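Local coordinates for imelysin (Bacteroides ovatus ATCC 8483, PDB 3OYV), which is of uncertain exact function but belongs to the imelysin-like family implicated in bacterial iron uptake, and is probably a metal-binding outer-membrane protein, at residues S118-D123 against A274-R279; T126-S131 against K284-L289; P306-A311 against A338-G343. All blocks are in the same frame, centred on the assembly; numbering follows the deposited sequence. Where two conformers were deposited one is given.

Contact 1: residues S118-D123 against A274-R279; sequences SWHSRD and AWITAR
H120, just before helix 121-137, reaches to W275 and I276 on helix 265-283. Its CB already points at that helix. CG lies trans to the backbone N (chi1 174°), which carries the imidazole toward helix 265-283. On the ring, H120 CG is 4.0 Å from I276 CD1. H120 ND1 comes closer, at 3.6 Å from I276 CD1. That methyl sits over one face, a CH-pi contact with I276 CD1 3.9 Å from the H120 ring centroid and 25° off the normal. H120 CD2 turns to the indole and is 3.9 Å from W275 CZ3. The two rings form an offset edge-to-face pair, with W275 giving the edge and the planes 74° apart. At the tip, H120 NE2 is 4.3 Å from R279 CB and is hydrogen-bonded to E283. With an alanine here, E283 would probably lose this hydrogen bond, and a gap is likely to open beside the indole and the I276 methyl.

S118 OG meets the same end of the indole, 3.5 Å from W275 CZ3, and is itself hydrogen-bonded to E348. R279 CG lies over the centre of a W275 ring face. The R279 guanidinium goes on to E283 and D303 and to a bound unidentified ligand, consistent with a pocket wall. Helix 343-351 borders the site through F344, H345 and E348, and Y352 of strand 352-353 touches both S118 and I276.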
loop_
_atom_site.group_PDB
_atom_site.type_symbol
_atom_site.label_atom_id
_atom_site.label_comp_id
_atom_site.label_asym_id
_atom_site.label_seq_id
_atom_site.Cartn_x
_atom_site.Cartn_y
_atom_site.Cartn_z
ATOM N N SER A 118 7.120 12.484 3.445
ATOM C CA SER A 118 6.184 13.312 2.696
ATOM C C SER A 118 5.026 13.829 3.568
ATOM O O SER A 118 4.049 14.380 3.062
ATOM C CB SER A 118 5.638 12.501 1.513
ATOM O OG SER A 118 5.084 11.310 1.962
ATOM N N TRP A 119 5.114 13.600 4.881
ATOM C CA TRP A 119 4.026 13.910 5.846
ATOM C C TRP A 119 2.702 13.289 5.396
ATOM O O TRP A 119 1.619 13.878 5.505
ATOM C CB TRP A 119 3.882 15.417 6.055
ATOM C CG TRP A 119 4.910 16.055 6.923
ATOM C CD1 TRP A 119 6.106 15.548 7.291
ATOM C CD2 TRP A 119 4.819 17.342 7.523
ATOM N NE1 TRP A 119 6.775 16.430 8.085
ATOM C CE2 TRP A 119 5.998 17.540 8.255
ATOM C CE3 TRP A 119 3.828 18.340 7.542
ATOM C CZ2 TRP A 119 6.244 18.728 8.985
ATOM C CZ3 TRP A 119 4.061 19.512 8.296
ATOM C CH2 TRP A 119 5.260 19.685 9.004
ATOM N N HIS A 120 2.807 12.095 4.854
ATOM C CA HIS A 120 1.696 11.404 4.198
ATOM C C HIS A 120 1.130 10.243 5.024
ATOM O O HIS A 120 0.231 9.531 4.578
ATOM C CB HIS A 120 2.235 10.970 2.811
ATOM C CG HIS A 120 1.317 10.110 2.016
ATOM N ND1 HIS A 120 0.142 10.585 1.472
ATOM C CD2 HIS A 120 1.429 8.825 1.627
ATOM C CE1 HIS A 120 -0.456 9.597 0.822
ATOM N NE2 HIS A 120 0.322 8.525 0.881
ATOM N N SER A 121 1.658 9.998 6.222
ATOM C CA SER A 121 1.254 8.805 6.992
ATOM C C SER A 121 -0.256 8.746 7.237
ATOM O O SER A 121 -0.854 7.702 7.066
ATOM C CB SER A 121 2.020 8.680 8.335
ATOM O OG SER A 121 1.742 9.721 9.226
ATOM N N ARG A 122 -0.861 9.850 7.684
ATOM C CA ARG A 122 -2.303 9.831 7.920
ATOM C C ARG A 122 -3.068 9.364 6.680
ATOM O O ARG A 122 -3.935 8.520 6.758
ATOM C CB ARG A 122 -2.814 11.210 8.348
ATOM C CG ARG A 122 -2.463 11.573 9.784
ATOM C CD ARG A 122 -2.590 13.063 10.077
ATOM N NE ARG A 122 -3.953 13.550 9.826
ATOM C CZ ARG A 122 -4.380 14.131 8.711
ATOM N NH1 ARG A 122 -3.569 14.392 7.702
ATOM N NH2 ARG A 122 -5.674 14.474 8.597
ATOM N N ASP A 123 -2.753 9.973 5.541
ATOM C CA ASP A 123 -3.481 9.679 4.329
ATOM C C ASP A 123 -3.210 8.257 3.839
ATOM O O ASP A 123 -4.111 7.577 3.372
ATOM C CB ASP A 123 -3.170 10.728 3.257
ATOM C CG ASP A 123 -3.809 12.082 3.521
ATOM O OD1 ASP A 123 -4.749 12.155 4.337
ATOM O OD2 ASP A 123 -3.353 13.057 2.873
ATOM N N ALA A 274 3.350 12.872 -8.811
ATOM C CA ALA A 274 3.228 11.558 -9.379
ATOM C C ALA A 274 3.371 10.451 -8.342
ATOM O O ALA A 274 2.712 9.410 -8.462
ATOM C CB ALA A 274 4.230 11.365 -10.544
ATOM N N TRP A 275 4.209 10.679 -7.336
ATOM C CA TRP A 275 4.383 9.700 -6.251
ATOM C C TRP A 275 3.078 9.554 -5.462
ATOM O O TRP A 275 2.605 8.434 -5.242
ATOM C CB TRP A 275 5.579 10.106 -5.368
ATOM C CG TRP A 275 5.914 9.081 -4.327
ATOM C CD1 TRP A 275 6.732 8.007 -4.486
ATOM C CD2 TRP A 275 5.387 8.983 -2.979
ATOM N NE1 TRP A 275 6.793 7.275 -3.315
ATOM C CE2 TRP A 275 5.960 7.849 -2.388
ATOM C CE3 TRP A 275 4.559 9.800 -2.196
ATOM C CZ2 TRP A 275 5.709 7.486 -1.064
ATOM C CZ3 TRP A 275 4.282 9.404 -0.906
ATOM C CH2 TRP A 275 4.858 8.284 -0.350
ATOM N N ILE A 276 2.476 10.672 -5.054
ATOM C CA ILE A 276 1.204 10.593 -4.338
ATOM C C ILE A 276 0.153 9.882 -5.189
ATOM O O ILE A 276 -0.622 9.056 -4.693
ATOM C CB ILE A 276 0.714 11.968 -3.965
ATOM C CG1 ILE A 276 1.664 12.596 -2.932
ATOM C CG2 ILE A 276 -0.724 11.910 -3.422
ATOM C CD1 ILE A 276 1.584 12.032 -1.490
ATOM N N THR A 277 0.099 10.243 -6.457
ATOM C CA THR A 277 -0.902 9.684 -7.380
ATOM C C THR A 277 -0.751 8.175 -7.463
ATOM O O THR A 277 -1.749 7.431 -7.410
ATOM C CB THR A 277 -0.795 10.365 -8.754
ATOM O OG1 THR A 277 -1.124 11.745 -8.576
ATOM C CG2 THR A 277 -1.687 9.695 -9.806
ATOM N N ALA A 278 0.484 7.703 -7.608
ATOM C CA ALA A 278 0.761 6.268 -7.714
ATOM C C ALA A 278 0.524 5.544 -6.364
ATOM O O ALA A 278 0.098 4.404 -6.332
ATOM C CB ALA A 278 2.204 6.004 -8.250
ATOM N N ARG A 279 0.793 6.237 -5.269
ATOM C CA ARG A 279 0.586 5.660 -3.945
ATOM C C ARG A 279 -0.864 5.327 -3.663
ATOM O O ARG A 279 -1.132 4.400 -2.917
ATOM C CB ARG A 279 1.125 6.586 -2.870
ATOM C CG ARG A 279 2.651 6.529 -2.722
ATOM C CD ARG A 279 3.130 5.191 -2.198
ATOM N NE ARG A 279 2.626 4.910 -0.862
ATOM C CZ ARG A 279 3.023 3.904 -0.103
ATOM N NH1 ARG A 279 3.877 3.008 -0.564
ATOM N NH2 ARG A 279 2.564 3.777 1.133
#

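Contact 2: residues T126-S131 against K284-L289; sequences TNNIYS and KSEAFL
S131 places its hydroxyl between K284 O and A287 N, where helix 121-137 packs on the loop after helix 265-283. This helix-to-loop contact lies in the core of the mainly helical imelysin fold. S131 OG donates to K284 O at 2.7 Å and accepts from A287 N at 2.9 Å. OG is trans to the backbone N (chi1 -170°), which aims it out of the helix at the loop. A287 CB packs tightly, 3.1 Å from S131 OG.

N127 lies against the extended chain of K284, its OD1 3.6 Å from K284 CE. K284 NZ forms a salt bridge with E280, and N127 ND2 hydrogen-bonds E283. The N128 carboxamide and E286 carboxylate are turned 47° from each other, with N128 ND2 3.1 Å from E286 CD. N128 ND2 hydrogen-bonds E283 O. K93 NZ, from helix 71-102, hydrogen-bonds N128 OD1 and forms a salt bridge with E286 OE1. E286 also bonds a glycerol, consistent with a pocket edge.

Further out, F288 N bonds to S285 O and closes a beta turn. S285 O stands 3.4 Å above the centre of the F288 ring. S131 OG stands above the carbonyl plane of K284, 70° out of it.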
loop_
_atom_site.group_PDB
_atom_site.type_symbol
_atom_site.label_atom_id
_atom_site.label_comp_id
_atom_site.label_asym_id
_atom_site.label_seq_id
_atom_site.Cartn_x
_atom_site.Cartn_y
_atom_site.Cartn_z
ATOM N N THR A 126 -5.123 5.874 6.189
ATOM C CA THR A 126 -6.542 6.041 5.897
ATOM C C THR A 126 -6.904 5.310 4.600
ATOM O O THR A 126 -7.917 4.599 4.537
ATOM C CB THR A 126 -6.928 7.520 5.812
ATOM O OG1 THR A 126 -6.587 8.170 7.026
ATOM C CG2 THR A 126 -8.418 7.718 5.574
ATOM N N ASN A 127 -6.059 5.458 3.568
ATOM C CA ASN A 127 -6.269 4.704 2.319
ATOM C C ASN A 127 -6.244 3.212 2.533
ATOM O O ASN A 127 -6.999 2.477 1.905
ATOM C CB ASN A 127 -5.231 5.106 1.267
ATOM C CG ASN A 127 -5.545 6.426 0.601
ATOM O OD1 ASN A 127 -6.679 6.911 0.641
ATOM N ND2 ASN A 127 -4.528 7.035 -0.012
ATOM N N ASN A 128 -5.400 2.748 3.451
ATOM C CA ASN A 128 -5.393 1.339 3.791
ATOM C C ASN A 128 -6.770 0.895 4.343
ATOM O O ASN A 128 -7.259 -0.195 4.055
ATOM C CB ASN A 128 -4.328 0.979 4.839
ATOM C CG ASN A 128 -2.868 1.241 4.413
ATOM O OD1 ASN A 128 -2.028 1.364 5.305
ATOM N ND2 ASN A 128 -2.560 1.327 3.116
ATOM N N ILE A 129 -7.379 1.750 5.154
ATOM C CA ILE A 129 -8.718 1.443 5.679
ATOM C C ILE A 129 -9.760 1.493 4.541
ATOM O O ILE A 129 -10.670 0.666 4.490
ATOM C CB ILE A 129 -9.102 2.355 6.857
ATOM C CG1 ILE A 129 -8.092 2.227 8.017
ATOM C CG2 ILE A 129 -10.523 2.040 7.311
ATOM C CD1 ILE A 129 -7.851 0.844 8.523
ATOM N N TYR A 130 -9.613 2.445 3.616
ATOM C CA TYR A 130 -10.498 2.462 2.459
ATOM C C TYR A 130 -10.358 1.232 1.588
ATOM O O TYR A 130 -11.313 0.866 0.927
ATOM C CB TYR A 130 -10.314 3.736 1.639
ATOM C CG TYR A 130 -10.832 4.971 2.329
ATOM C CD1 TYR A 130 -11.988 4.918 3.099
ATOM C CD2 TYR A 130 -10.181 6.192 2.208
ATOM C CE1 TYR A 130 -12.481 6.040 3.736
ATOM C CE2 TYR A 130 -10.677 7.336 2.843
ATOM C CZ TYR A 130 -11.820 7.232 3.596
ATOM O OH TYR A 130 -12.315 8.352 4.229
ATOM N N SER A 131 -9.204 0.572 1.621
ATOM C CA SER A 131 -9.071 -0.728 0.962
ATOM C C SER A 131 -10.065 -1.751 1.527
ATOM O O SER A 131 -10.723 -2.502 0.777
ATOM C CB SER A 131 -7.640 -1.249 1.059
ATOM O OG SER A 131 -7.448 -2.391 0.228
ATOM N N LYS A 284 -4.639 1.700 -1.398
ATOM C CA LYS A 284 -5.987 1.140 -1.466
ATOM C C LYS A 284 -6.029 -0.322 -1.890
ATOM O O LYS A 284 -7.112 -0.917 -2.003
ATOM C CB LYS A 284 -6.856 1.994 -2.369
ATOM C CG LYS A 284 -7.109 3.371 -1.785
ATOM C CD LYS A 284 -8.047 4.134 -2.659
ATOM C CE LYS A 284 -8.582 5.391 -2.013
ATOM N NZ LYS A 284 -9.527 6.097 -2.933
ATOM N N SER A 285 -4.860 -0.950 -2.076
ATOM C CA SER A 285 -4.771 -2.377 -2.338
ATOM C C SER A 285 -4.363 -3.155 -1.118
ATOM O O SER A 285 -4.316 -4.372 -1.201
ATOM C CB SER A 285 -3.775 -2.680 -3.475
ATOM O OG SER A 285 -2.427 -2.713 -3.044
ATOM N N GLU A 286 -4.064 -2.511 0.008
ATOM C CA GLU A 286 -3.429 -3.240 1.109
ATOM C C GLU A 286 -4.356 -4.131 1.929
ATOM O O GLU A 286 -3.869 -4.877 2.757
ATOM C CB GLU A 286 -2.591 -2.324 1.993
ATOM C CG GLU A 286 -1.417 -1.680 1.260
ATOM C CD GLU A 286 -0.519 -0.820 2.144
ATOM O OE1 GLU A 286 -0.324 -1.133 3.349
ATOM O OE2 GLU A 286 -0.004 0.176 1.636
ATOM N N ALA A 287 -5.672 -4.106 1.669
ATOM C CA ALA A 287 -6.586 -5.119 2.211
ATOM C C ALA A 287 -6.569 -6.429 1.429
ATOM O O ALA A 287 -7.204 -7.389 1.848
ATOM C CB ALA A 287 -8.026 -4.577 2.331
ATOM N N PHE A 288 -5.849 -6.482 0.296
ATOM C CA PHE A 288 -5.727 -7.694 -0.487
ATOM C C PHE A 288 -4.271 -8.032 -0.765
ATOM O O PHE A 288 -3.877 -8.268 -1.916
ATOM C CB PHE A 288 -6.613 -7.742 -1.752
ATOM C CG PHE A 288 -6.753 -6.455 -2.524
ATOM C CD1 PHE A 288 -7.710 -5.529 -2.177
ATOM C CD2 PHE A 288 -6.049 -6.253 -3.702
ATOM C CE1 PHE A 288 -7.938 -4.388 -2.942
ATOM C CE2 PHE A 288 -6.249 -5.136 -4.474
ATOM C CZ PHE A 288 -7.204 -4.187 -4.115
ATOM N N LEU A 289 -3.472 -8.098 0.304
ATOM C CA LEU A 289 -2.077 -8.540 0.204
ATOM C C LEU A 289 -2.011 -10.069 0.238
ATOM O O LEU A 289 -1.518 -10.685 1.196
ATOM C CB LEU A 289 -1.227 -7.898 1.297
ATOM C CG LEU A 289 -1.051 -6.376 1.236
ATOM C CD1 LEU A 289 -0.472 -5.793 2.540
ATOM C CD2 LEU A 289 -0.175 -5.971 0.031
#

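Contact 3: residues P306-A311 against A338-G343; sequences PLDQNA and AQNVRG
L307 and N340 bring the two backbones together, with CA atoms 4.5 Å apart. D308 N donates to N340 O at 2.9 Å with an angle of 162° at the hydrogen. It comes in tilted 26° from the carbonyl plane. The same N340 O also lies 3.4 Å from L307 CB. Segment 306-311 starts at P306, which follows a cis peptide bond, and then enters helix 309-316. D308 is the N-cap of that helix. D308 OD1 accepts from A311 N at 3.1 Å and is met from above the carboxylate plane. The other segment makes a tight turn, closed by V341 N bonding to A338 O. One backbone bond thus ties the N-cap residue of a helix to a turn.

The side chains fill in around that bond. N340 CG sits between its backbone N and carbonyl carbon (chi1 67°), which lays the carboxamide against D308. D308 CB is 3.6 Å from N340 ND2. V341 CG1 touches A311 CB at 3.7 Å and lies equally close to D308 O. L307 CD2 is 3.6 Å from N340 O, a plain van der Waals contact.

R342 turns away from the contact to salt bridges with E336 and D38. G343 begins the GFHTLE sequence, which fits the GxHxxE motif of imelysin-like proteins. The contact therefore links the start of helix 309-316 to the lead-in of helix 343-351. L307 also rests on H345 and T346 of that helix, while both L307 and V341 touch I312 of helix 309-316.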
loop_
_atom_site.group_PDB
_atom_site.type_symbol
_atom_site.label_atom_id
_atom_site.label_comp_id
_atom_site.label_asym_id
_atom_site.label_seq_id
_atom_site.Cartn_x
_atom_site.Cartn_y
_atom_site.Cartn_z
ATOM N N PRO A 306 11.024 -0.299 7.506
ATOM C CA PRO A 306 11.972 0.785 7.284
ATOM C C PRO A 306 12.977 0.484 6.179
ATOM O O PRO A 306 13.016 -0.618 5.670
ATOM C CB PRO A 306 12.685 0.910 8.634
ATOM C CG PRO A 306 12.617 -0.405 9.206
ATOM C CD PRO A 306 11.285 -0.978 8.795
ATOM N N LEU A 307 13.749 1.495 5.829
ATOM C CA LEU A 307 14.780 1.414 4.816
ATOM C C LEU A 307 16.156 1.338 5.475
ATOM O O LEU A 307 16.313 1.708 6.633
ATOM C CB LEU A 307 14.757 2.663 3.934
ATOM C CG LEU A 307 13.421 2.958 3.241
ATOM C CD1 LEU A 307 13.485 4.261 2.457
ATOM C CD2 LEU A 307 13.015 1.775 2.347
ATOM N N ASP A 308 17.151 0.927 4.688
ATOM C CA ASP A 308 18.558 1.087 5.072
ATOM C C ASP A 308 18.962 2.469 4.546
ATOM O O ASP A 308 19.502 2.612 3.443
ATOM C CB ASP A 308 19.433 -0.015 4.493
ATOM C CG ASP A 308 20.858 0.037 5.020
ATOM O OD1 ASP A 308 21.252 1.085 5.587
ATOM O OD2 ASP A 308 21.555 -0.979 4.841
ATOM N N GLN A 309 18.648 3.495 5.319
ATOM C CA GLN A 309 18.807 4.866 4.867
ATOM C C GLN A 309 20.285 5.221 4.671
ATOM O O GLN A 309 20.656 5.901 3.701
ATOM C CB GLN A 309 18.117 5.819 5.816
ATOM C CG GLN A 309 16.624 5.549 6.017
ATOM C CD GLN A 309 16.043 6.412 7.123
ATOM O OE1 GLN A 309 15.157 7.278 6.895
ATOM N NE2 GLN A 309 16.559 6.208 8.350
ATOM N N ASN A 310 21.146 4.723 5.549
ATOM C CA ASN A 310 22.562 4.995 5.365
ATOM C C ASN A 310 23.088 4.361 4.062
ATOM O O ASN A 310 23.946 4.975 3.392
ATOM C CB ASN A 310 23.387 4.562 6.567
ATOM C CG ASN A 310 24.873 4.724 6.324
ATOM O OD1 ASN A 310 25.571 3.755 6.103
ATOM N ND2 ASN A 310 25.330 5.959 6.282
ATOM N N ALA A 311 22.571 3.197 3.670
ATOM C CA ALA A 311 22.934 2.596 2.389
ATOM C C ALA A 311 22.502 3.446 1.203
ATOM O O ALA A 311 23.227 3.526 0.197
ATOM C CB ALA A 311 22.386 1.187 2.247
ATOM N N ALA A 338 18.384 -4.365 -3.406
ATOM C CA ALA A 338 17.880 -4.939 -2.157
ATOM C C ALA A 338 16.552 -4.284 -1.770
ATOM O O ALA A 338 16.302 -3.105 -2.051
ATOM C CB ALA A 338 18.903 -4.746 -1.052
ATOM N N GLN A 339 15.720 -5.070 -1.098
ATOM C CA GLN A 339 14.395 -4.620 -0.653
ATOM C C GLN A 339 14.445 -3.312 0.128
ATOM O O GLN A 339 13.629 -2.406 -0.120
ATOM C CB GLN A 339 13.747 -5.743 0.176
ATOM C CG GLN A 339 13.329 -6.926 -0.675
ATOM C CD GLN A 339 12.845 -8.116 0.092
ATOM O OE1 GLN A 339 12.933 -8.155 1.319
ATOM N NE2 GLN A 339 12.312 -9.104 -0.632
ATOM N N ASN A 340 15.405 -3.172 1.035
ATOM C CA ASN A 340 15.459 -2.028 1.923
ATOM C C ASN A 340 16.123 -0.761 1.343
ATOM O O ASN A 340 16.295 0.228 2.042
ATOM C CB ASN A 340 16.044 -2.419 3.293
ATOM C CG ASN A 340 17.484 -2.803 3.224
ATOM O OD1 ASN A 340 18.141 -2.610 2.199
ATOM N ND2 ASN A 340 18.014 -3.343 4.341
ATOM N N VAL A 341 16.467 -0.808 0.055
ATOM C CA VAL A 341 16.910 0.383 -0.678
ATOM C C VAL A 341 16.169 0.513 -2.013
ATOM O O VAL A 341 16.640 1.177 -2.929
ATOM C CB VAL A 341 18.451 0.403 -0.874
ATOM C CG1 VAL A 341 19.175 0.478 0.487
ATOM C CG2 VAL A 341 18.910 -0.780 -1.738
ATOM N N ARG A 342 14.964 -0.039 -2.091
ATOM C CA ARG A 342 14.116 0.157 -3.272
ATOM C C ARG A 342 12.680 0.467 -2.804
ATOM O O ARG A 342 12.431 0.749 -1.617
ATOM C CB ARG A 342 14.164 -1.070 -4.189
ATOM C CG ARG A 342 13.561 -2.297 -3.558
ATOM C CD ARG A 342 13.859 -3.531 -4.363
ATOM N NE ARG A 342 12.983 -3.789 -5.513
ATOM C CZ ARG A 342 13.220 -4.657 -6.495
ATOM N NH1 ARG A 342 14.400 -5.289 -6.622
ATOM N NH2 ARG A 342 12.298 -4.880 -7.396
ATOM N N GLY A 343 11.766 0.414 -3.756
ATOM C CA GLY A 343 10.365 0.566 -3.477
ATOM C C GLY A 343 9.902 1.986 -3.314
ATOM O O GLY A 343 10.682 2.949 -3.366
#

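How the contacts relate
Contacts 1 and 2 both use helix 121-137, and their centres are about 14 Å apart. Their segments alternate along the chain, so the helix and its lead-in are joined first to helix 265-283 and then to the loop after it. E283, between those two partner segments, bonds to residues of both contacts. Contact 3 follows later in the chain. Its centre lies about 18 Å from the centre of contact 1 and about 23 Å from that of contact 2, and it touches neither. It leads into helix 343-351, which borders contact 1. The three contacts thus tie sequence-distant parts of the helical fold around a region that may include the family's metal-binding pocket.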